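Local atomic coordinates of probable UbiX-like flavin prenyltransferase (Escherichia coli, PDB entry 1SBZ), a protein that probably transfers a dimethylallyl group to reduced FMN, making the prenylated flavin cofactor used by a partner phenolic acid decarboxylase. Residues Thr11-Gly16 with Leu45-Ser50; Val5-Ala10 with Ala18-Leu23; Leu33-Trp38 with Asp59-Pro64. One frame throughout, in Å; residues are numbered along the deposited sequence.

Contact 1. Residues Thr11-Gly16 with Leu45-Ser50; sequences TGAPLG and LETPYS. With FMN (flavin mononucleotide), chain H.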
# COMPACT_ATOMS: atom_id res chain seq x y z
N THR D 11 30.87 11.77 8.05
CA THR D 11 31.63 12.99 8.22
C THR D 11 30.77 13.94 9.08
O THR D 11 29.56 13.98 8.94
CB THR D 11 32.08 13.58 6.86
OG1 THR D 11 32.76 14.82 7.08
CG2 THR D 11 30.89 13.96 5.97
N GLY D 12 31.41 14.62 10.02
CA GLY D 12 30.66 15.43 10.97
C GLY D 12 30.93 15.05 12.41
O GLY D 12 30.09 15.30 13.29
N ALA D 13 32.10 14.46 12.67
CA ALA D 13 32.51 14.16 14.05
C ALA D 13 32.57 15.41 14.95
O ALA D 13 32.27 15.30 16.14
CB ALA D 13 33.84 13.41 14.07
N PRO D 14 32.95 16.58 14.42
CA PRO D 14 32.90 17.82 15.20
C PRO D 14 31.53 18.13 15.81
O PRO D 14 31.47 18.75 16.86
CB PRO D 14 33.27 18.89 14.17
CG PRO D 14 34.13 18.18 13.20
CD PRO D 14 33.52 16.82 13.08
N LEU D 15 30.46 17.69 15.14
CA LEU D 15 29.09 17.81 15.66
C LEU D 15 28.91 16.99 16.94
O LEU D 15 28.31 17.46 17.90
CB LEU D 15 28.06 17.35 14.62
CG LEU D 15 27.98 18.08 13.28
CD1 LEU D 15 27.32 17.22 12.22
CD2 LEU D 15 27.25 19.42 13.44
N GLY D 16 29.44 15.76 16.94
CA GLY D 16 29.36 14.88 18.11
C GLY D 16 30.15 15.41 19.29
O GLY D 16 29.65 15.46 20.42
N LEU D 45 40.43 11.90 12.25
CA LEU D 45 40.61 12.67 11.01
C LEU D 45 40.11 14.12 11.09
O LEU D 45 40.81 15.04 10.64
CB LEU D 45 39.92 11.96 9.83
CG LEU D 45 39.83 12.71 8.49
CD1 LEU D 45 41.19 12.79 7.79
CD2 LEU D 45 38.77 12.10 7.55
N GLU D 46 38.92 14.33 11.65
CA GLU D 46 38.20 15.60 11.51
C GLU D 46 38.34 16.57 12.68
O GLU D 46 37.97 17.74 12.57
CB GLU D 46 36.72 15.34 11.22
CG GLU D 46 36.52 14.51 9.97
CD GLU D 46 35.06 14.31 9.60
OE1 GLU D 46 34.16 14.57 10.43
OE2 GLU D 46 34.83 13.87 8.47
N THR D 47 38.84 16.06 13.81
CA THR D 47 39.02 16.85 15.01
C THR D 47 40.45 16.64 15.53
O THR D 47 41.08 15.64 15.19
CB THR D 47 38.02 16.44 16.12
OG1 THR D 47 38.52 15.31 16.83
CG2 THR D 47 36.69 15.96 15.53
N PRO D 48 40.94 17.58 16.35
CA PRO D 48 42.25 17.43 16.98
C PRO D 48 42.21 16.48 18.18
O PRO D 48 43.25 16.24 18.80
CB PRO D 48 42.57 18.85 17.43
CG PRO D 48 41.24 19.44 17.74
CD PRO D 48 40.29 18.86 16.73
N TYR D 49 41.04 15.94 18.48
CA TYR D 49 40.87 15.02 19.61
C TYR D 49 41.09 13.58 19.17
O TYR D 49 40.89 13.25 18.00
CB TYR D 49 39.47 15.15 20.22
CG TYR D 49 39.11 16.56 20.63
CD1 TYR D 49 38.27 17.34 19.84
CD2 TYR D 49 39.63 17.12 21.79
CE1 TYR D 49 37.94 18.64 20.20
CE2 TYR D 49 39.31 18.42 22.17
CZ TYR D 49 38.47 19.17 21.37
OH TYR D 49 38.15 20.46 21.75
N SER D 50 41.53 12.75 20.10
CA SER D 50 41.56 11.31 19.88
C SER D 50 40.24 10.74 20.38
O SER D 50 39.43 11.46 20.97
CB SER D 50 42.72 10.67 20.65
OG SER D 50 42.38 10.50 22.02
N1 FMN H . 28.70 7.30 5.48
C2 FMN H . 27.53 8.02 5.41
O2 FMN H . 26.48 7.39 5.41
N3 FMN H . 27.56 9.40 5.34
C4 FMN H . 28.78 10.06 5.35
O4 FMN H . 28.78 11.28 5.55
C4A FMN H . 29.97 9.33 5.42
N5 FMN H . 31.21 9.95 5.43
C5A FMN H . 32.38 9.20 5.50
C6 FMN H . 33.62 9.84 5.52
C7 FMN H . 34.81 9.09 5.60
C7M FMN H . 36.08 9.80 5.99
C8 FMN H . 34.74 7.69 5.66
C8M FMN H . 35.95 6.86 6.01
C9 FMN H . 33.50 7.07 5.65
C9A FMN H . 32.32 7.81 5.57
N10 FMN H . 31.08 7.17 5.55
C10 FMN H . 29.92 7.93 5.47
C1' FMN H . 31.01 5.69 5.35
C2' FMN H . 30.74 5.00 6.68
O2' FMN H . 31.74 5.36 7.60
C3' FMN H . 30.62 3.47 6.54
O3' FMN H . 29.41 3.15 5.88
C4' FMN H . 30.72 2.72 7.87
O4' FMN H . 30.45 1.35 7.70
C5' FMN H . 29.75 3.26 8.92
O5' FMN H . 29.72 2.38 10.04
P FMN H . 29.12 2.93 11.43
O1P FMN H . 30.11 3.95 11.98
O2P FMN H . 28.97 1.75 12.34
O3P FMN H . 27.78 3.58 11.17
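E46, in the last turn of helix 37-46, reaches across to the loop T11-A13 and binds it through both carboxylate oxygens. Its CB lies 4.0 Å from CD of P14, and the chain from there runs extended (chi2 -176°), crossing the proline ring at about a right angle. At the tip the two oxygens divide the work. OE1 accepts two backbone N-H groups: G12 N, 2.8 Å away, comes in on the syn lone pair with a nearly straight bond (171°), while A13 N stands almost on the C-O axis of the same oxygen. OE2 takes the hydroxyl of T11, OG1 to OE2 2.7 Å, on its syn side but 34° out of the carboxylate plane. This is the turn between strand 2-7 and helix 13-24 of a Rossmann-like flavoprotein fold, so the acid grips the amides that lead into the helix. G12 has a positive phi, and its backbone angles by themselves call for glycine. Beyond E46, CG2 of T47 packs on A13 CB at 4.1 Å. T11 also faces the flavin, its N donating to FMN O4 at 3.3 Å, and F151 N of the second subunit is hydrogen-bonded to T11 OG1.

Contact 2. Residues Val5-Ala10 with Ala18-Leu23; sequences VGMTGA and ALLQAL. With FMN (flavin mononucleotide), chain H.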
# COMPACT_ATOMS: atom_id res chain seq x y z
N VAL D 5 24.43 8.85 23.85
CA VAL D 5 25.00 9.54 22.71
C VAL D 5 25.76 8.51 21.88
O VAL D 5 26.79 7.99 22.30
CB VAL D 5 25.92 10.72 23.14
CG1 VAL D 5 26.56 11.40 21.93
CG2 VAL D 5 25.15 11.75 23.97
N GLY D 6 25.20 8.18 20.72
CA GLY D 6 25.88 7.30 19.79
C GLY D 6 26.63 8.16 18.79
O GLY D 6 26.13 9.20 18.37
N MSE D 7 27.85 7.75 18.44
CA MSE D 7 28.57 8.42 17.37
C MSE D 7 28.92 7.42 16.31
O MSE D 7 29.22 6.27 16.60
CB MSE D 7 29.82 9.14 17.87
CG MSE D 7 29.53 10.38 18.70
SE MSE D 7 31.14 11.44 19.02
CE MSE D 7 31.61 11.94 17.19
N THR D 8 28.91 7.89 15.07
CA THR D 8 28.92 7.02 13.93
C THR D 8 29.80 7.60 12.81
O THR D 8 30.06 8.80 12.79
CB THR D 8 27.44 6.81 13.56
OG1 THR D 8 27.00 5.54 14.06
CG2 THR D 8 27.22 6.75 12.13
N GLY D 9 30.26 6.74 11.89
CA GLY D 9 31.29 7.11 10.91
C GLY D 9 30.85 7.91 9.70
O GLY D 9 31.31 7.68 8.60
N ALA D 10 29.94 8.86 9.91
CA ALA D 10 29.64 9.85 8.88
C ALA D 10 30.51 11.07 9.12
O ALA D 10 30.88 11.38 10.26
CB ALA D 10 28.17 10.23 8.91
N ALA D 18 31.12 18.51 19.88
CA ALA D 18 30.52 19.74 20.37
C ALA D 18 29.28 19.48 21.22
O ALA D 18 29.07 20.15 22.24
CB ALA D 18 30.19 20.67 19.22
N LEU D 19 28.45 18.52 20.81
CA LEU D 19 27.27 18.15 21.59
C LEU D 19 27.68 17.55 22.94
O LEU D 19 27.06 17.85 23.97
CB LEU D 19 26.36 17.21 20.80
CG LEU D 19 25.13 16.62 21.51
CD1 LEU D 19 23.90 16.73 20.63
CD2 LEU D 19 25.39 15.17 21.90
N LEU D 20 28.71 16.70 22.92
CA LEU D 20 29.25 16.11 24.14
C LEU D 20 29.87 17.16 25.06
O LEU D 20 29.73 17.06 26.28
CB LEU D 20 30.28 15.02 23.82
CG LEU D 20 29.79 13.64 23.41
CD1 LEU D 20 30.96 12.82 22.90
CD2 LEU D 20 29.09 12.93 24.56
N GLN D 21 30.54 18.15 24.47
CA GLN D 21 31.09 19.27 25.24
C GLN D 21 29.98 20.07 25.93
O GLN D 21 30.08 20.35 27.13
CB GLN D 21 31.89 20.20 24.32
CG GLN D 21 33.30 19.71 24.01
CD GLN D 21 33.94 20.44 22.84
OE1 GLN D 21 33.25 21.12 22.07
NE2 GLN D 21 35.25 20.28 22.69
N ALA D 22 28.94 20.42 25.18
CA ALA D 22 27.79 21.16 25.72
C ALA D 22 27.06 20.40 26.82
O ALA D 22 26.58 21.00 27.79
CB ALA D 22 26.83 21.54 24.60
N LEU D 23 26.98 19.08 26.67
CA LEU D 23 26.38 18.21 27.67
C LEU D 23 27.19 18.16 28.96
O LEU D 23 26.63 18.12 30.06
CB LEU D 23 26.17 16.79 27.11
CG LEU D 23 24.80 16.35 26.57
CD1 LEU D 23 24.01 17.45 25.89
CD2 LEU D 23 24.96 15.17 25.63
N1 FMN H . 28.70 7.30 5.48
C2 FMN H . 27.53 8.02 5.41
O2 FMN H . 26.48 7.39 5.41
N3 FMN H . 27.56 9.40 5.34
C4 FMN H . 28.78 10.06 5.35
O4 FMN H . 28.78 11.28 5.55
C4A FMN H . 29.97 9.33 5.42
N5 FMN H . 31.21 9.95 5.43
C5A FMN H . 32.38 9.20 5.50
C6 FMN H . 33.62 9.84 5.52
C7 FMN H . 34.81 9.09 5.60
C7M FMN H . 36.08 9.80 5.99
C8 FMN H . 34.74 7.69 5.66
C8M FMN H . 35.95 6.86 6.01
C9 FMN H . 33.50 7.07 5.65
C9A FMN H . 32.32 7.81 5.57
N10 FMN H . 31.08 7.17 5.55
C10 FMN H . 29.92 7.93 5.47
C1' FMN H . 31.01 5.69 5.35
C2' FMN H . 30.74 5.00 6.68
O2' FMN H . 31.74 5.36 7.60
C3' FMN H . 30.62 3.47 6.54
O3' FMN H . 29.41 3.15 5.88
C4' FMN H . 30.72 2.72 7.87
O4' FMN H . 30.45 1.35 7.70
C5' FMN H . 29.75 3.26 8.92
O5' FMN H . 29.72 2.38 10.04
P FMN H . 29.12 2.93 11.43
O1P FMN H . 30.11 3.95 11.98
O2P FMN H . 28.97 1.75 12.34
O3P FMN H . 27.78 3.58 11.17
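V5 meets three leucines of helix 13-24, and the close packing gathers around its two methyl groups. CG1, anti to the backbone N (chi1 178°), lies 3.9 Å from CD2 of L19 and 4.0 Å from CD2 of L20. CG2 reaches the next turn, 3.8 Å from CD2 of L23. The V5 side chain lies alongside those of L19 and L23, pointing the opposite way, and is inclined to that of L20. The looser part is at M7, a selenomethionine, whose chain bends at chi3 (63°) and touches the helix through one pair, SE to L20 CD1 at 4.1 Å. Past M7 the segment leaves the helix and turns to the cofactor: G9 N donates to FMN O1P at 2.8 Å, and G9 O accepts from the ribityl hydroxyl O2' at 2.6 Å. Strand and helix run nearly antiparallel (158°) with axes 10.6 Å apart, as expected for the first two elements of a beta-alpha-beta unit. L19 also touches V169 and L170 of helix 158-170. With no hydrogen bond between the two segments, apolar packing holds the helix to the strand, whereas polar backbone groups serve the strand's C-terminal end, where phosphate and ribityl chain bind.

Contact 3. Residues Leu33-Trp38 with Asp59-Pro64; sequences LVMSKW and DFSHNP. With FMN (flavin mononucleotide), chain H.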
# COMPACT_ATOMS: atom_id res chain seq x y z
N LEU D 33 28.08 7.30 26.25
CA LEU D 33 28.59 7.39 24.89
C LEU D 33 28.88 6.01 24.30
O LEU D 33 29.39 5.13 24.98
CB LEU D 33 29.86 8.25 24.85
CG LEU D 33 30.71 8.30 23.57
CD1 LEU D 33 29.94 8.90 22.40
CD2 LEU D 33 31.99 9.08 23.83
N VAL D 34 28.51 5.83 23.03
CA VAL D 34 28.95 4.67 22.26
C VAL D 34 29.52 5.15 20.93
O VAL D 34 28.78 5.66 20.08
CB VAL D 34 27.80 3.66 22.00
CG1 VAL D 34 28.36 2.34 21.52
CG2 VAL D 34 26.98 3.43 23.24
N MSE D 35 30.83 5.01 20.75
CA MSE D 35 31.48 5.35 19.49
C MSE D 35 31.68 4.09 18.66
O MSE D 35 32.25 3.11 19.14
CB MSE D 35 32.84 6.02 19.73
CG MSE D 35 32.80 7.38 20.39
SE MSE D 35 34.62 8.02 20.82
CE MSE D 35 35.04 6.71 22.22
N SER D 36 31.21 4.11 17.41
CA SER D 36 31.43 2.99 16.49
C SER D 36 32.89 2.96 16.08
O SER D 36 33.61 3.93 16.29
CB SER D 36 30.55 3.14 15.25
OG SER D 36 31.01 4.20 14.43
N LYS D 37 33.33 1.85 15.49
CA LYS D 37 34.69 1.75 14.95
C LYS D 37 34.98 2.91 13.98
O LYS D 37 36.02 3.56 14.07
CB LYS D 37 34.90 0.39 14.27
CG LYS D 37 36.34 0.11 13.84
CD LYS D 37 36.53 0.29 12.33
CE LYS D 37 38.00 0.14 11.91
NZ LYS D 37 38.66 -1.09 12.46
N TRP D 38 34.05 3.17 13.08
CA TRP D 38 34.28 4.21 12.07
C TRP D 38 34.18 5.64 12.60
O TRP D 38 34.81 6.54 12.05
CB TRP D 38 33.46 3.96 10.81
CG TRP D 38 34.02 2.80 10.04
CD1 TRP D 38 33.51 1.53 9.98
CD2 TRP D 38 35.23 2.79 9.28
NE1 TRP D 38 34.32 0.73 9.21
CE2 TRP D 38 35.39 1.47 8.77
CE3 TRP D 38 36.20 3.75 8.96
CZ2 TRP D 38 36.47 1.11 7.95
CZ3 TRP D 38 37.28 3.38 8.15
CH2 TRP D 38 37.40 2.07 7.65
N ASP D 59 30.31 10.65 30.86
CA ASP D 59 30.31 10.04 32.19
C ASP D 59 30.57 8.56 32.08
O ASP D 59 31.28 7.99 32.91
CB ASP D 59 28.97 10.30 32.89
CG ASP D 59 28.76 11.76 33.21
OD1 ASP D 59 29.61 12.35 33.90
OD2 ASP D 59 27.76 12.40 32.81
N PHE D 60 29.99 7.93 31.06
CA PHE D 60 30.24 6.52 30.76
C PHE D 60 30.48 6.36 29.27
O PHE D 60 29.94 7.11 28.46
CB PHE D 60 29.04 5.65 31.16
CG PHE D 60 28.66 5.75 32.60
CD1 PHE D 60 27.82 6.77 33.05
CD2 PHE D 60 29.14 4.82 33.52
CE1 PHE D 60 27.47 6.86 34.39
CE2 PHE D 60 28.79 4.90 34.87
CZ PHE D 60 27.95 5.93 35.30
N SER D 61 31.30 5.37 28.91
CA SER D 61 31.56 5.05 27.52
C SER D 61 31.52 3.54 27.38
O SER D 61 32.18 2.82 28.13
CB SER D 61 32.91 5.62 27.09
OG SER D 61 33.23 5.26 25.75
N HIS D 62 30.72 3.06 26.43
CA HIS D 62 30.53 1.63 26.25
C HIS D 62 31.11 1.14 24.93
O HIS D 62 31.18 1.90 23.96
CB HIS D 62 29.04 1.29 26.33
CG HIS D 62 28.35 1.85 27.53
ND1 HIS D 62 28.21 1.14 28.71
CD2 HIS D 62 27.78 3.06 27.76
CE1 HIS D 62 27.58 1.89 29.60
NE2 HIS D 62 27.30 3.05 29.04
N ASN D 63 31.53 -0.12 24.90
CA ASN D 63 32.06 -0.74 23.68
C ASN D 63 30.95 -1.05 22.68
O ASN D 63 29.92 -1.64 23.06
CB ASN D 63 32.85 -2.01 24.04
CG ASN D 63 33.69 -2.52 22.88
OD1 ASN D 63 33.19 -3.19 21.97
ND2 ASN D 63 34.98 -2.21 22.92
N PRO D 64 31.13 -0.67 21.41
CA PRO D 64 30.10 -0.87 20.38
C PRO D 64 29.74 -2.33 20.07
O PRO D 64 28.72 -2.56 19.43
CB PRO D 64 30.71 -0.21 19.14
CG PRO D 64 32.17 -0.22 19.39
CD PRO D 64 32.33 -0.00 20.86
N1 FMN H . 28.70 7.30 5.48
C2 FMN H . 27.53 8.02 5.41
O2 FMN H . 26.48 7.39 5.41
N3 FMN H . 27.56 9.40 5.34
C4 FMN H . 28.78 10.06 5.35
O4 FMN H . 28.78 11.28 5.55
C4A FMN H . 29.97 9.33 5.42
N5 FMN H . 31.21 9.95 5.43
C5A FMN H . 32.38 9.20 5.50
C6 FMN H . 33.62 9.84 5.52
C7 FMN H . 34.81 9.09 5.60
C7M FMN H . 36.08 9.80 5.99
C8 FMN H . 34.74 7.69 5.66
C8M FMN H . 35.95 6.86 6.01
C9 FMN H . 33.50 7.07 5.65
C9A FMN H . 32.32 7.81 5.57
N10 FMN H . 31.08 7.17 5.55
C10 FMN H . 29.92 7.93 5.47
C1' FMN H . 31.01 5.69 5.35
C2' FMN H . 30.74 5.00 6.68
O2' FMN H . 31.74 5.36 7.60
C3' FMN H . 30.62 3.47 6.54
O3' FMN H . 29.41 3.15 5.88
C4' FMN H . 30.72 2.72 7.87
O4' FMN H . 30.45 1.35 7.70
C5' FMN H . 29.75 3.26 8.92
O5' FMN H . 29.72 2.38 10.04
P FMN H . 29.12 2.93 11.43
O1P FMN H . 30.11 3.95 11.98
O2P FMN H . 28.97 1.75 12.34
O3P FMN H . 27.78 3.58 11.17
O HOH W 1 32.34 3.96 23.15
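Backbone hydrogen bonds join L33 to strand 60-62 in parallel register. L33 N donates to F60 O at 2.9 Å in an almost straight bond (178°), and L33 O receives H62 N at 2.9 Å, nearly in line with the carbonyl bond. The same oxygen takes a CA-H...O contact from S61 CA. Beyond this bridge the backbones draw apart, from 4.6 Å between the CA atoms of L33 and S61 to 5.6 Å between those of S36 and P64. A water bridges there, accepting from M35 N and hydrogen-bonded to S61 OG, each 3.0 Å away. Apolar contact is made by CG1 of V34, 4.2 Å from P64 CB. Separately, P64 CG lies 3.3 Å from M35 O in van der Waals contact, and that oxygen accepts from K40 NZ. Of the rings, H62 has L33 O at its edge, near the plane, and its NE2 is hydrogen-bonded to H32 ND1. For the cofactor, S36 OG, set between its backbone N and carbonyl carbon (chi1 71°), donates to FMN O1P at 2.6 Å and also caps helix 37-46 through A39 N. The phosphate is therefore gripped where strand 30-35 gives way to a helix, whose N-terminal dipole would probably add to its stabilisation.

How the contacts relate
From the N terminus, strand 2-7 runs into the FMN loop and helix 13-24, and contact 2 closes this first, short loop by folding the helix back on its strand. Strand 30-35 pairs beside strand 2-7, so contacts 2 and 3 touch through probable backbone hydrogen bonds, V5 O with V34 N and M7 N with V34 O. Contact 1 closes a loop of 28 residues holding strand 30-35 and most of helix 37-46; its segments alternate with those of contacts 2 and 3. Contact 3, in series after contact 2, closes a largely helical loop of 20 residues and brings in strand 60-62, outermost within this chain. All three touch one FMN.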